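Local coordinates for protein leucine aminopeptidase 2 (Saccharomyces cerevisiae, PDB 2XQ0) that removes amino-terminal residues from peptides, preferring di- and tripeptides, as a zinc aminopeptidase of the M1 family, and has weak epoxide hydrolase activity in vitro, at residues L37-E42 with I171-P176; K139-S144 with G208-D213. One frame throughout, in Å; residues are numbered along the deposited sequence.

Overall arrangement
Both contacts pair strands, their centres lying 9 Å apart, in two different sheets. Interaction 1 joins two parallel neighbours near the end of the ten-strand mixed sheet of the M1 N-terminal region and is partly buried, with exposed Glu172 and Pro174; beyond two backbone bonds it relies on apolar packing of Val39 on Ile171 and of Phe41 on the proline and leucine that follow. Interaction 2 is buried and antiparallel, in the middle of the four-strand sheet nearer the substrate site, and depends more on backbone bonds, one serine hydroxyl and a water. Ser211 of interaction 2 links the two, its OG hydrogen-bonding to Ser173 and to the carbonyl of Pro176, while Ile171 packs on Ile209.

Interaction 1: residues L37-E42 with I171-P176; sequences LSVSFE and IESPLP
Leu37 and Ser38 run parallel to Ile171 and Glu172, the backbone of 37-42 gripping Glu172 from both ends: Glu172 N donates to Leu37 O (2.9 Å), and Val39 N to Glu172 O (2.8 Å), nearly along the C=O axis. Ser38 and Glu172 share one face of the sheet, where Ser38 OG comes within 3.5 Å of Glu172 OE1. On the other side of the chain Val39 turns toward 171-176. Its CG2, beside the backbone N and anti to the carbonyl carbon, meets Ile171 CG2 at 3.9 Å, and the two branched side chains cross at a slant. These are adjacent strands, 28-40 and 165-172, of the large mixed sheet in the M1 N-terminal region; the parallel pairing ends with Ser38 and Glu172, where the second strand stops, while the first continues to Ser40. Phe41 takes over beyond the last bridge, also touching Pro140 and Ser211 where the large sheet meets the smaller four-strand one. With CG anti to the carbonyl carbon (chi1 -64°), its ring reaches back toward Ser173, Pro174 and Leu175, and Val39 CG1 of its own segment lies over one face, offset toward the rim. An alanine at Phe41 is likely to open a gap between Val39 and the Pro174-Leu175 turn, leaving the proline ring and Leu175 CD1 without their aromatic partner. Ser173 OG and the proline ring come to the ring edge: Ser173 OG is 3.5 Å from Phe41 CE2, and Pro174 CG is 3.9 Å from Phe41 CD2. Ser173 OG is also hydrogen-bonded to Ser211 OG. Leu175 CD1 approaches Phe41 CZ obliquely, at 4.0 Å.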
ATOM      1  N   LEU A  37      21.082 -13.424  -8.799  1.00 26.62           N
ATOM      2  CA  LEU A  37      21.535 -12.148  -8.268  1.00 25.94           C
ATOM      3  C   LEU A  37      22.553 -12.279  -7.152  1.00 27.20           C
ATOM      4  O   LEU A  37      22.647 -13.301  -6.475  1.00 29.58           O
ATOM      5  CB  LEU A  37      20.338 -11.326  -7.750  1.00 25.94           C
ATOM      6  CG  LEU A  37      19.174 -11.111  -8.729  1.00 26.17           C
ATOM      7  CD1 LEU A  37      17.980 -10.497  -7.994  1.00 28.37           C
ATOM      8  CD2 LEU A  37      19.583 -10.249  -9.927  1.00 21.36           C
ATOM      9  N   SER A  38      23.303 -11.202  -6.961  1.00 32.05           N
ATOM     10  CA  SER A  38      24.250 -11.099  -5.873  1.00 32.05           C
ATOM     11  C   SER A  38      24.079  -9.731  -5.215  1.00 30.03           C
ATOM     12  O   SER A  38      24.050  -8.711  -5.891  1.00 31.07           O
ATOM     13  CB  SER A  38      25.678 -11.269  -6.411  1.00 33.45           C
ATOM     14  OG  SER A  38      26.618 -11.210  -5.352  1.00 48.64           O
ATOM     15  N   VAL A  39      23.982  -9.722  -3.895  1.00 27.66           N
ATOM     16  CA  VAL A  39      23.810  -8.502  -3.124  1.00 29.13           C
ATOM     17  C   VAL A  39      25.137  -8.038  -2.544  1.00 32.92           C
ATOM     18  O   VAL A  39      25.779  -8.776  -1.806  1.00 30.02           O
ATOM     19  CB  VAL A  39      22.870  -8.752  -1.937  1.00 31.67           C
ATOM     20  CG1 VAL A  39      22.894  -7.573  -0.988  1.00 29.10           C
ATOM     21  CG2 VAL A  39      21.458  -9.082  -2.427  1.00 29.30           C
ATOM     22  N   SER A  40      25.532  -6.810  -2.860  1.00 30.41           N
ATOM     23  CA  SER A  40      26.775  -6.247  -2.358  1.00 35.95           C
ATOM     24  C   SER A  40      26.486  -5.028  -1.515  1.00 36.66           C
ATOM     25  O   SER A  40      26.199  -3.966  -2.060  1.00 30.60           O
ATOM     26  CB  SER A  40      27.707  -5.843  -3.506  1.00 43.15           C
ATOM     27  OG  SER A  40      28.867  -5.185  -3.005  1.00 40.71           O
ATOM     28  N   PHE A  41      26.575  -5.193  -0.193  1.00 38.75           N
ATOM     29  CA  PHE A  41      26.425  -4.093   0.764  1.00 32.98           C
ATOM     30  C   PHE A  41      27.584  -3.124   0.636  1.00 30.33           C
ATOM     31  O   PHE A  41      27.432  -1.922   0.839  1.00 35.22           O
ATOM     32  CB  PHE A  41      26.318  -4.625   2.203  1.00 30.58           C
ATOM     33  CG  PHE A  41      25.093  -5.475   2.436  1.00 35.46           C
ATOM     34  CD1 PHE A  41      23.866  -4.888   2.706  1.00 36.49           C
ATOM     35  CD2 PHE A  41      25.166  -6.857   2.360  1.00 32.65           C
ATOM     36  CE1 PHE A  41      22.729  -5.664   2.902  1.00 30.99           C
ATOM     37  CE2 PHE A  41      24.040  -7.641   2.547  1.00 26.71           C
ATOM     38  CZ  PHE A  41      22.818  -7.043   2.824  1.00 32.23           C
ATOM     39  N   GLU A  42      28.744  -3.659   0.291  1.00 34.04           N
ATOM     40  CA  GLU A  42      29.926  -2.841   0.053  1.00 42.35           C
ATOM     41  C   GLU A  42      29.663  -1.788  -1.019  1.00 41.52           C
ATOM     42  O   GLU A  42      29.997  -0.615  -0.840  1.00 43.57           O
ATOM     43  CB  GLU A  42      31.107  -3.717  -0.365  1.00 54.28           C
ATOM     44  CG  GLU A  42      32.405  -2.953  -0.509  1.00 74.40           C
ATOM     45  CD  GLU A  42      33.402  -3.669  -1.395  1.00 98.85           C
ATOM     46  OE1 GLU A  42      34.519  -3.138  -1.595  1.00106.83           O
ATOM     47  OE2 GLU A  42      33.063  -4.766  -1.895  1.00107.43           O
ATOM     48  N   ILE A 171      19.779 -15.951  -4.891  1.00 24.84           N
ATOM     49  CA  ILE A 171      20.282 -14.684  -4.399  1.00 24.00           C
ATOM     50  C   ILE A 171      21.445 -14.936  -3.458  1.00 26.75           C
ATOM     51  O   ILE A 171      21.297 -15.570  -2.424  1.00 24.29           O
ATOM     52  CB  ILE A 171      19.197 -13.871  -3.702  1.00 24.99           C
ATOM     53  CG1 ILE A 171      17.989 -13.723  -4.636  1.00 24.44           C
ATOM     54  CG2 ILE A 171      19.736 -12.507  -3.311  1.00 29.60           C
ATOM     55  CD1 ILE A 171      16.797 -13.076  -4.012  1.00 36.08           C
ATOM     56  N   GLU A 172      22.613 -14.451  -3.841  1.00 21.06           N
ATOM     57  CA  GLU A 172      23.793 -14.608  -2.999  1.00 25.72           C
ATOM     58  C   GLU A 172      23.914 -13.370  -2.114  1.00 26.96           C
ATOM     59  O   GLU A 172      23.792 -12.253  -2.601  1.00 29.58           O
ATOM     60  CB  GLU A 172      25.022 -14.758  -3.886  1.00 25.85           C
ATOM     61  CG  GLU A 172      26.301 -15.025  -3.117  1.00 38.59           C
ATOM     62  CD  GLU A 172      27.491 -15.180  -4.036  1.00 54.26           C
ATOM     63  OE1 GLU A 172      27.435 -14.655  -5.172  1.00 51.02           O
ATOM     64  OE2 GLU A 172      28.481 -15.820  -3.618  1.00 64.73           O
ATOM     65  N   SER A 173      24.130 -13.574  -0.822  1.00 25.11           N
ATOM     66  CA  SER A 173      24.289 -12.469   0.125  1.00 23.05           C
ATOM     67  C   SER A 173      25.082 -12.938   1.336  1.00 29.10           C
ATOM     68  O   SER A 173      24.990 -14.102   1.720  1.00 30.52           O
ATOM     69  CB  SER A 173      22.917 -11.966   0.592  1.00 27.91           C
ATOM     70  OG  SER A 173      23.047 -10.846   1.461  1.00 29.12           O
ATOM     71  N   PRO A 174      25.864 -12.038   1.955  1.00 35.73           N
ATOM     72  CA  PRO A 174      26.532 -12.442   3.198  1.00 37.65           C
ATOM     73  C   PRO A 174      25.594 -12.424   4.397  1.00 37.06           C
ATOM     74  O   PRO A 174      26.042 -12.734   5.492  1.00 30.17           O
ATOM     75  CB  PRO A 174      27.629 -11.389   3.370  1.00 37.38           C
ATOM     76  CG  PRO A 174      27.114 -10.192   2.643  1.00 39.41           C
ATOM     77  CD  PRO A 174      26.309 -10.712   1.486  1.00 34.74           C
ATOM     78  N   LEU A 175      24.327 -12.053   4.189  1.00 34.67           N
ATOM     79  CA  LEU A 175      23.307 -12.041   5.246  1.00 30.71           C
ATOM     80  C   LEU A 175      22.024 -12.714   4.738  1.00 26.38           C
ATOM     81  O   LEU A 175      21.820 -12.806   3.531  1.00 28.01           O
ATOM     82  CB  LEU A 175      22.995 -10.599   5.669  1.00 28.43           C
ATOM     83  CG  LEU A 175      24.107  -9.802   6.364  1.00 34.27           C
ATOM     84  CD1 LEU A 175      23.773  -8.320   6.449  1.00 35.06           C
ATOM     85  CD2 LEU A 175      24.377 -10.358   7.761  1.00 34.45           C
ATOM     86  N   PRO A 176      21.176 -13.199   5.652  1.00 25.38           N
ATOM     87  CA  PRO A 176      19.883 -13.801   5.284  1.00 26.79           C
ATOM     88  C   PRO A 176      19.062 -12.997   4.243  1.00 25.40           C
ATOM     89  O   PRO A 176      19.089 -11.768   4.203  1.00 27.30           O
ATOM     90  CB  PRO A 176      19.155 -13.879   6.628  1.00 20.18           C
ATOM     91  CG  PRO A 176      20.289 -14.148   7.635  1.00 28.22           C
ATOM     92  CD  PRO A 176      21.463 -13.343   7.099  1.00 27.72           C
TER

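Interaction 2: residues K139-S144 with G208-D213; sequences KPYVFS and GIASGD
Ser144 meets Ile209 through both backbone and side chain: Ser144 N donates to Ile209 O, and Ile209 N donates to Ser144 OG at 3.1 Å. The hydroxyl takes the place of a backbone acceptor because chi1 of 68° sets OG between the backbone N and the carbonyl carbon. Ile209 CG2 packs against the same serine, 3.6 Å from Ser144 OG. Next along, Val142 and Ser211 form the antiparallel hydrogen-bonded pair, with Val142 N to Ser211 O and Ser211 N to Val142 O both 2.9 Å, while Val142 CG1 lies alongside Ser211 O and CB. Phe143 and Ala210 make the non-hydrogen-bonded pair, touching through Phe143 CB and Ala210 CB at 3.9 Å; a chi1 of 67° turns the phenylalanine ring away from Ala210, toward Tyr271. The ring of Tyr141 swings across the partner strand, with Ser211 O over one face, 3.7 Å above its plane and offset toward the rim. Gly212 CA passes 3.8 Å from Tyr141 CD2, where a side-chain carbon on the glycine would clash with the ring. Tyr141 OH finds its hydrogen-bond partner in Asn267. A water bridges the two chain segments just beyond the strands, donating to Pro140 O and accepting from Asp213 N. The extended Lys139 chain lies across Asp213, but Lys139 NZ stays 4.1 Å from Asp213 OD2, too far for a salt bridge. Strands 141-144 and 209-211 are the central pair of a four-strand antiparallel sheet, and strand 141-144 leads directly into the substrate-binding residues Gln145, Leu146 and Glu147 of this M1 aminopeptidase.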
ATOM      1  N   LYS A 139      23.728  -4.477  11.950  1.00 57.93           N
ATOM      2  CA  LYS A 139      24.229  -4.952  10.659  1.00 53.38           C
ATOM      3  C   LYS A 139      23.535  -4.222   9.505  1.00 37.46           C
ATOM      4  O   LYS A 139      22.498  -3.596   9.712  1.00 34.23           O
ATOM      5  CB  LYS A 139      24.058  -6.468  10.542  1.00 57.71           C
ATOM      6  CG  LYS A 139      24.876  -7.263  11.560  1.00 61.69           C
ATOM      7  CD  LYS A 139      24.720  -8.762  11.334  1.00 65.24           C
ATOM      8  CE  LYS A 139      25.249  -9.577  12.505  1.00 71.44           C
ATOM      9  NZ  LYS A 139      24.941 -11.030  12.344  1.00 68.78           N
ATOM     10  N   PRO A 140      24.123  -4.276   8.295  1.00 35.83           N
ATOM     11  CA  PRO A 140      23.530  -3.588   7.145  1.00 36.20           C
ATOM     12  C   PRO A 140      22.271  -4.300   6.662  1.00 28.58           C
ATOM     13  O   PRO A 140      22.018  -5.436   7.039  1.00 29.62           O
ATOM     14  CB  PRO A 140      24.627  -3.679   6.074  1.00 32.00           C
ATOM     15  CG  PRO A 140      25.363  -4.912   6.420  1.00 45.72           C
ATOM     16  CD  PRO A 140      25.368  -4.973   7.927  1.00 42.72           C
ATOM     17  N   TYR A 141      21.511  -3.647   5.792  1.00 36.15           N
ATOM     18  CA  TYR A 141      20.187  -4.134   5.436  1.00 33.81           C
ATOM     19  C   TYR A 141      19.787  -3.482   4.138  1.00 25.54           C
ATOM     20  O   TYR A 141      20.181  -2.348   3.857  1.00 28.42           O
ATOM     21  CB  TYR A 141      19.199  -3.731   6.536  1.00 31.22           C
ATOM     22  CG  TYR A 141      17.821  -4.386   6.510  1.00 31.43           C
ATOM     23  CD1 TYR A 141      16.812  -3.907   5.680  1.00 31.69           C
ATOM     24  CD2 TYR A 141      17.516  -5.434   7.371  1.00 31.06           C
ATOM     25  CE1 TYR A 141      15.549  -4.464   5.686  1.00 29.25           C
ATOM     26  CE2 TYR A 141      16.261  -6.001   7.386  1.00 34.87           C
ATOM     27  CZ  TYR A 141      15.279  -5.516   6.536  1.00 35.37           C
ATOM     28  OH  TYR A 141      14.028  -6.086   6.546  1.00 30.30           O
ATOM     29  N   VAL A 142      19.011  -4.196   3.335  1.00 22.92           N
ATOM     30  CA  VAL A 142      18.474  -3.614   2.122  1.00 22.90           C
ATOM     31  C   VAL A 142      17.100  -4.222   1.882  1.00 23.96           C
ATOM     32  O   VAL A 142      16.858  -5.379   2.231  1.00 21.97           O
ATOM     33  CB  VAL A 142      19.388  -3.901   0.933  1.00 21.38           C
ATOM     34  CG1 VAL A 142      19.552  -5.418   0.770  1.00 22.52           C
ATOM     35  CG2 VAL A 142      18.871  -3.246  -0.366  1.00 23.02           C
ATOM     36  N   PHE A 143      16.191  -3.439   1.314  1.00 21.24           N
ATOM     37  CA  PHE A 143      14.881  -3.982   0.927  1.00 17.79           C
ATOM     38  C   PHE A 143      14.387  -3.247  -0.294  1.00 19.23           C
ATOM     39  O   PHE A 143      14.788  -2.110  -0.537  1.00 23.36           O
ATOM     40  CB  PHE A 143      13.868  -3.879   2.073  1.00 20.32           C
ATOM     41  CG  PHE A 143      13.490  -2.467   2.432  1.00 20.29           C
ATOM     42  CD1 PHE A 143      12.433  -1.831   1.796  1.00 24.58           C
ATOM     43  CD2 PHE A 143      14.195  -1.776   3.399  1.00 20.97           C
ATOM     44  CE1 PHE A 143      12.101  -0.522   2.136  1.00 24.33           C
ATOM     45  CE2 PHE A 143      13.857  -0.490   3.750  1.00 25.96           C
ATOM     46  CZ  PHE A 143      12.820   0.141   3.119  1.00 21.78           C
ATOM     47  N   SER A 144      13.508  -3.893  -1.049  1.00 25.23           N
ATOM     48  CA  SER A 144      12.916  -3.302  -2.247  1.00 23.46           C
ATOM     49  C   SER A 144      11.481  -2.846  -2.033  1.00 18.71           C
ATOM     50  O   SER A 144      10.809  -3.222  -1.064  1.00 17.92           O
ATOM     51  CB  SER A 144      12.930  -4.335  -3.372  1.00 21.35           C
ATOM     52  OG  SER A 144      12.032  -5.379  -3.040  1.00 17.96           O
ATOM     53  N   GLY A 208       9.629  -9.050  -4.477  1.00 15.80           N
ATOM     54  CA  GLY A 208      10.103  -8.479  -3.233  1.00 27.35           C
ATOM     55  C   GLY A 208      11.389  -9.146  -2.809  1.00 24.08           C
ATOM     56  O   GLY A 208      11.542 -10.366  -2.957  1.00 23.15           O
ATOM     57  N   ILE A 209      12.327  -8.344  -2.319  1.00 19.93           N
ATOM     58  CA  ILE A 209      13.571  -8.890  -1.783  1.00 16.03           C
ATOM     59  C   ILE A 209      14.017  -8.080  -0.582  1.00 16.39           C
ATOM     60  O   ILE A 209      13.890  -6.851  -0.569  1.00 21.58           O
ATOM     61  CB  ILE A 209      14.692  -8.898  -2.858  1.00 16.56           C
ATOM     62  CG1 ILE A 209      15.977  -9.498  -2.280  1.00 31.86           C
ATOM     63  CG2 ILE A 209      14.977  -7.491  -3.322  1.00 35.95           C
ATOM     64  CD1 ILE A 209      17.023  -9.799  -3.331  1.00 46.47           C
ATOM     65  N   ALA A 210      14.533  -8.758   0.438  1.00 20.91           N
ATOM     66  CA  ALA A 210      15.191  -8.055   1.548  1.00 18.91           C
ATOM     67  C   ALA A 210      16.345  -8.897   2.050  1.00 22.21           C
ATOM     68  O   ALA A 210      16.323 -10.125   1.942  1.00 22.55           O
ATOM     69  CB  ALA A 210      14.232  -7.765   2.677  1.00 17.21           C
ATOM     70  N   SER A 211      17.358  -8.238   2.586  1.00 21.85           N
ATOM     71  CA  SER A 211      18.471  -8.978   3.157  1.00 19.66           C
ATOM     72  C   SER A 211      19.028  -8.207   4.305  1.00 23.55           C
ATOM     73  O   SER A 211      19.222  -6.990   4.220  1.00 25.48           O
ATOM     74  CB  SER A 211      19.548  -9.239   2.117  1.00 21.67           C
ATOM     75  OG  SER A 211      20.625  -9.977   2.687  1.00 29.42           O
ATOM     76  N   GLY A 212      19.242  -8.919   5.396  1.00 25.40           N
ATOM     77  CA  GLY A 212      19.854  -8.342   6.572  1.00 26.87           C
ATOM     78  C   GLY A 212      19.885  -9.364   7.671  1.00 23.10           C
ATOM     79  O   GLY A 212      19.679 -10.555   7.439  1.00 22.90           O
ATOM     80  N   ASP A 213      20.160  -8.897   8.882  1.00 30.31           N
ATOM     81  CA  ASP A 213      20.215  -9.782  10.035  1.00 38.62           C
ATOM     82  C   ASP A 213      18.802 -10.173  10.425  1.00 38.28           C
ATOM     83  O   ASP A 213      18.203  -9.588  11.320  1.00 44.23           O
ATOM     84  CB  ASP A 213      20.933  -9.107  11.208  1.00 36.41           C
ATOM     85  CG  ASP A 213      21.055 -10.014  12.406  1.00 47.43           C
ATOM     86  OD1 ASP A 213      20.861 -11.235  12.236  1.00 46.68           O
ATOM     87  OD2 ASP A 213      21.335  -9.504  13.513  1.00 49.32           O
TER
HETATM   88  O   HOH W   1      20.314  -6.072   9.433  1.00 32.73           O